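Local coordinates for protein negative regulator of ofd1 (Schizosaccharomyces pombe, PDB 3QTM) that inhibits the oxygenase Ofd1, probably thereby stabilising the transcription factor fragment Sre1N for hypoxic gene expression, and is required for correct translation termination, at residues D263-N266 against K267-W271; D277-N280 against V281-L285. All blocks are in the same frame, centred on the assembly; numbering follows the deposited sequence.

Interaction 1 of 2, residues D263-N266 against K267-W271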
loop_
_atom_site.group_PDB
_atom_site.type_symbol
_atom_site.label_atom_id
_atom_site.label_comp_id
_atom_site.label_asym_id
_atom_site.label_seq_id
_atom_site.Cartn_x
_atom_site.Cartn_y
_atom_site.Cartn_z
ATOM N N ASP A 263 -4.726 -29.550 -4.725
ATOM C CA ASP A 263 -5.334 -28.313 -4.269
ATOM C C ASP A 263 -4.314 -27.173 -4.285
ATOM O O ASP A 263 -4.547 -26.125 -4.889
ATOM C CB ASP A 263 -5.915 -28.492 -2.869
ATOM C CG ASP A 263 -6.956 -27.453 -2.542
ATOM O OD1 ASP A 263 -7.545 -26.899 -3.496
ATOM O OD2 ASP A 263 -7.186 -27.190 -1.340
ATOM N N LEU A 264 -3.187 -27.382 -3.613
ATOM C CA LEU A 264 -2.108 -26.402 -3.596
ATOM C C LEU A 264 -1.701 -25.974 -5.003
ATOM O O LEU A 264 -1.578 -24.779 -5.293
ATOM C CB LEU A 264 -0.894 -26.950 -2.857
ATOM C CG LEU A 264 -1.063 -27.099 -1.348
ATOM C CD1 LEU A 264 0.272 -27.470 -0.717
ATOM C CD2 LEU A 264 -1.630 -25.818 -0.736
ATOM N N ILE A 265 -1.492 -26.950 -5.878
ATOM C CA ILE A 265 -1.103 -26.646 -7.245
ATOM C C ILE A 265 -2.169 -25.838 -7.978
ATOM O O ILE A 265 -1.854 -24.884 -8.687
ATOM C CB ILE A 265 -0.783 -27.923 -8.041
ATOM C CG1 ILE A 265 0.453 -28.608 -7.446
ATOM C CG2 ILE A 265 -0.574 -27.586 -9.508
ATOM C CD1 ILE A 265 0.944 -29.799 -8.240
ATOM N N ASN A 266 -3.428 -26.217 -7.806
ATOM C CA ASN A 266 -4.513 -25.510 -8.462
ATOM C C ASN A 266 -4.625 -24.069 -7.977
ATOM O O ASN A 266 -4.885 -23.166 -8.763
ATOM C CB ASN A 266 -5.842 -26.237 -8.260
ATOM C CG ASN A 266 -5.874 -27.594 -8.949
ATOM O OD1 ASN A 266 -4.948 -27.959 -9.685
ATOM N ND2 ASN A 266 -6.942 -28.352 -8.711
ATOM N N LYS A 267 -4.430 -23.858 -6.678
ATOM C CA LYS A 267 -4.535 -22.522 -6.110
ATOM C C LYS A 267 -3.345 -21.657 -6.515
ATOM O O LYS A 267 -3.516 -20.495 -6.869
ATOM C CB LYS A 267 -4.673 -22.581 -4.589
ATOM C CG LYS A 267 -6.040 -23.057 -4.132
ATOM C CD LYS A 267 -6.058 -23.410 -2.653
ATOM C CE LYS A 267 -7.483 -23.688 -2.177
ATOM N NZ LYS A 267 -7.526 -24.145 -0.759
ATOM N N ALA A 268 -2.148 -22.229 -6.470
ATOM C CA ALA A 268 -0.948 -21.510 -6.879
ATOM C C ALA A 268 -1.069 -21.084 -8.334
ATOM O O ALA A 268 -0.673 -19.983 -8.695
ATOM C CB ALA A 268 0.288 -22.368 -6.683
ATOM N N SER A 269 -1.637 -21.961 -9.159
ATOM C CA SER A 269 -1.778 -21.697 -10.587
ATOM C C SER A 269 -2.791 -20.600 -10.885
ATOM O O SER A 269 -2.620 -19.837 -11.833
ATOM C CB SER A 269 -2.159 -22.977 -11.339
ATOM O OG SER A 269 -1.149 -23.959 -11.189
ATOM N N SER A 270 -3.852 -20.527 -10.092
ATOM C CA SER A 270 -4.813 -19.444 -10.255
ATOM C C SER A 270 -4.150 -18.100 -9.996
ATOM O O SER A 270 -4.386 -17.120 -10.710
ATOM C CB SER A 270 -6.000 -19.612 -9.314
ATOM O OG SER A 270 -7.137 -20.028 -10.031
ATOM N N TRP A 271 -3.325 -18.051 -8.961
ATOM C CA TRP A 271 -2.678 -16.796 -8.615
ATOM C C TRP A 271 -1.624 -16.412 -9.647
ATOM O O TRP A 271 -1.487 -15.239 -9.993
ATOM C CB TRP A 271 -2.116 -16.846 -7.194
ATOM C CG TRP A 271 -3.210 -16.822 -6.193
ATOM C CD1 TRP A 271 -3.551 -17.812 -5.317
ATOM C CD2 TRP A 271 -4.148 -15.761 -5.989
ATOM N NE1 TRP A 271 -4.641 -17.428 -4.571
ATOM C CE2 TRP A 271 -5.026 -16.173 -4.965
ATOM C CE3 TRP A 271 -4.329 -14.498 -6.573
ATOM C CZ2 TRP A 271 -6.063 -15.361 -4.501
ATOM C CZ3 TRP A 271 -5.363 -13.700 -6.118
ATOM C CH2 TRP A 271 -6.219 -14.135 -5.093
#
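Asp263 and Lys267, one helical turn apart, form a salt bridge in which Lys267 NZ lies 3.1 Å from Asp263 OD2. It is a worked example of the i to i+4 pairing of opposite charges along a helix, here at the protein surface. The ammonium group comes from above the carboxylate plane, 38° out of it, and the second oxygen, Asp263 OD1, has Lys267 CE beside it at 3.5 Å. Asp263 directs its CG away from the backbone N (chi1 -160°), which brings the carboxylate round to the lysine, while the lysine chain runs extended from CG onward, its CG passing Asp263 O at 3.5 Å. Lys267 NZ is shared, since Glu204 OE2 makes a second salt bridge to it; two carboxylates thus probably hold it firmly in its charged form.

The main chain follows the regular helical pattern. Lys267 N donates to Asp263 O, Ala268 N to Leu264 O and Ser270 N to Asn266 O. Ile265 O takes two donors, Ser269 N at 3.0 Å and Ser269 OG at 2.8 Å, which reach it from opposite faces of its carbonyl plane. The hydroxyl arrives there because chi1 of -61° sets OG beside its own backbone N, folded back over the preceding turn. The serine hydroxyl thereby spends its hydrogen on the helix itself, with the methyl Ile265 CG2 alongside.

Around this turn the helix meets its neighbours. Leu264, Ile265, Lys267 and Ala268 rest on helix 229-254, through Leu253, Leu254 and Tyr250, whereas Ala268 and Ser269 touch Ile305 of helix 292-305, so the turn lies between two helices of the all-helical C-terminal region.

Interaction 2 of 2, residues D277-N280 against V281-L285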
loop_
_atom_site.group_PDB
_atom_site.type_symbol
_atom_site.label_atom_id
_atom_site.label_comp_id
_atom_site.label_asym_id
_atom_site.label_seq_id
_atom_site.Cartn_x
_atom_site.Cartn_y
_atom_site.Cartn_z
ATOM N N ASP A 277 -2.398 -11.905 -16.022
ATOM C CA ASP A 277 -3.414 -10.966 -16.482
ATOM C C ASP A 277 -3.003 -9.542 -16.135
ATOM O O ASP A 277 -3.064 -8.642 -16.977
ATOM C CB ASP A 277 -4.769 -11.299 -15.863
ATOM C CG ASP A 277 -5.294 -12.667 -16.307
ATOM O OD1 ASP A 277 -4.882 -13.140 -17.389
ATOM O OD2 ASP A 277 -6.118 -13.266 -15.580
ATOM N N THR A 278 -2.567 -9.361 -14.893
ATOM C CA THR A 278 -2.169 -8.055 -14.395
ATOM C C THR A 278 -0.867 -7.571 -15.043
ATOM O O THR A 278 -0.737 -6.391 -15.363
ATOM C CB THR A 278 -2.078 -8.043 -12.846
ATOM O OG1 THR A 278 -3.390 -8.240 -12.292
ATOM C CG2 THR A 278 -1.487 -6.713 -12.324
ATOM N N TRP A 279 0.082 -8.477 -15.254
ATOM C CA TRP A 279 1.293 -8.115 -16.006
ATOM C C TRP A 279 0.939 -7.563 -17.394
ATOM O O TRP A 279 1.540 -6.598 -17.853
ATOM C CB TRP A 279 2.268 -9.293 -16.140
ATOM C CG TRP A 279 3.502 -8.913 -16.920
ATOM C CD1 TRP A 279 4.681 -8.431 -16.419
ATOM C CD2 TRP A 279 3.660 -8.949 -18.345
ATOM N NE1 TRP A 279 5.567 -8.179 -17.445
ATOM C CE2 TRP A 279 4.960 -8.486 -18.637
ATOM C CE3 TRP A 279 2.830 -9.333 -19.403
ATOM C CZ2 TRP A 279 5.446 -8.400 -19.940
ATOM C CZ3 TRP A 279 3.314 -9.245 -20.694
ATOM C CH2 TRP A 279 4.614 -8.788 -20.952
ATOM N N ASN A 280 -0.045 -8.175 -18.049
ATOM C CA ASN A 280 -0.505 -7.700 -19.355
ATOM C C ASN A 280 -1.083 -6.284 -19.311
ATOM O O ASN A 280 -0.859 -5.484 -20.222
ATOM C CB ASN A 280 -1.510 -8.681 -19.994
ATOM C CG ASN A 280 -0.819 -9.793 -20.772
ATOM O OD1 ASN A 280 -1.025 -10.974 -20.502
ATOM N ND2 ASN A 280 0.028 -9.413 -21.725
ATOM N N VAL A 281 -1.833 -5.977 -18.256
ATOM C CA VAL A 281 -2.344 -4.625 -18.080
ATOM C C VAL A 281 -1.160 -3.658 -17.946
ATOM O O VAL A 281 -1.144 -2.599 -18.558
ATOM C CB VAL A 281 -3.234 -4.520 -16.833
ATOM C CG1 VAL A 281 -3.492 -3.055 -16.481
ATOM C CG2 VAL A 281 -4.560 -5.307 -17.035
ATOM N N ILE A 282 -0.166 -4.047 -17.150
ATOM C CA ILE A 282 1.023 -3.235 -16.948
ATOM C C ILE A 282 1.787 -3.036 -18.256
ATOM O O ILE A 282 2.229 -1.925 -18.566
ATOM C CB ILE A 282 1.937 -3.851 -15.868
ATOM C CG1 ILE A 282 1.267 -3.752 -14.490
ATOM C CG2 ILE A 282 3.304 -3.174 -15.841
ATOM C CD1 ILE A 282 1.873 -4.672 -13.438
ATOM N N TYR A 283 1.927 -4.108 -19.031
ATOM C CA TYR A 283 2.678 -4.047 -20.283
ATOM C C TYR A 283 1.978 -3.150 -21.294
ATOM O O TYR A 283 2.628 -2.483 -22.092
ATOM C CB TYR A 283 2.895 -5.454 -20.853
ATOM C CG TYR A 283 3.951 -5.557 -21.938
ATOM C CD1 TYR A 283 5.259 -5.129 -21.712
ATOM C CD2 TYR A 283 3.650 -6.110 -23.180
ATOM C CE1 TYR A 283 6.228 -5.241 -22.683
ATOM C CE2 TYR A 283 4.620 -6.223 -24.164
ATOM C CZ TYR A 283 5.909 -5.787 -23.908
ATOM O OH TYR A 283 6.880 -5.894 -24.876
ATOM N N THR A 284 0.652 -3.120 -21.248
ATOM C CA THR A 284 -0.107 -2.218 -22.111
ATOM C C THR A 284 0.030 -0.758 -21.681
ATOM O O THR A 284 -0.119 0.163 -22.492
ATOM C CB THR A 284 -1.600 -2.567 -22.122
ATOM O OG1 THR A 284 -1.775 -3.917 -22.570
ATOM C CG2 THR A 284 -2.353 -1.620 -23.048
ATOM N N LEU A 285 0.301 -0.544 -20.399
ATOM C CA LEU A 285 0.408 0.813 -19.859
ATOM C C LEU A 285 1.797 1.400 -20.096
ATOM O O LEU A 285 1.939 2.539 -20.538
ATOM C CB LEU A 285 0.086 0.819 -18.362
ATOM C CG LEU A 285 -1.367 0.517 -18.012
ATOM C CD1 LEU A 285 -1.531 0.229 -16.511
ATOM C CD2 LEU A 285 -2.262 1.672 -18.466
#
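Val281 N to Asp277 O, Ile282 N to Thr278 O, Tyr283 N to Trp279 O and Thr284 N to Asn280 O are successive i+4 hydrogen bonds, which carry helix 262-285 through its last turns. On this frame Trp279 and Tyr283 lay their rings together, an aromatic pair spaced i to i+4 along one face of a helix. The six-membered ring of the indole and the phenol form an offset stack, centroids 4.6 Å apart and planes 17° from parallel. Trp279 CH2 sits over one face of the tyrosine ring, toward its rim, 3.4 Å from Tyr283 CG. Tyr283 CB in turn lies over a face of the indole as a CH-pi donor, 3.8 Å from the centroid of the Trp279 six-membered ring. Both residues turn CG away from the backbone N (chi1 180° and -165°), which sends the two side chains out side by side in the same direction.

Elsewhere on the turn, Ile282 CD1 meets Thr278 CG2 at 4.1 Å. Asn280 O receives both Thr284 N and Thr284 OG1, the hydroxyl 3.0 Å away and on the opposite face of the carbonyl plane from the amide.

Trp279 NE1 donates to Arg291 O, fixing the rotation of the indole, and Leu292, Lys294 and Leu295 pack against the same side chain. With an alanine here, Tyr283 is likely to lose its stacking partner and Arg291 O the indole donor, and a gap would probably open toward helix 292-305. The chemistry is therefore divided: dispersion between nearly parallel rings joins the two residues, while one directional N-H bond ties the pair to the chain that follows the helix.

In the fold
Read from the N terminus, the chain enters helix 262-285 after helix 229-254 and meets interaction 1 near the start, then interaction 2 at the end. The two follow in series, neither nesting nor crossing, and neither closes a loop, because each joins adjoining turns of one helix. Their centres are 21 Å apart, and the nearest atoms, about 6 Å apart, do not touch. What unites them is their shared setting: each contact includes side chains that reach back to helix 229-254 and forward to helix 292-305. They thus mark both ends of a helix packed between its sequence neighbours, consistent with the tetratricopeptide-like stacking of helices in this protein.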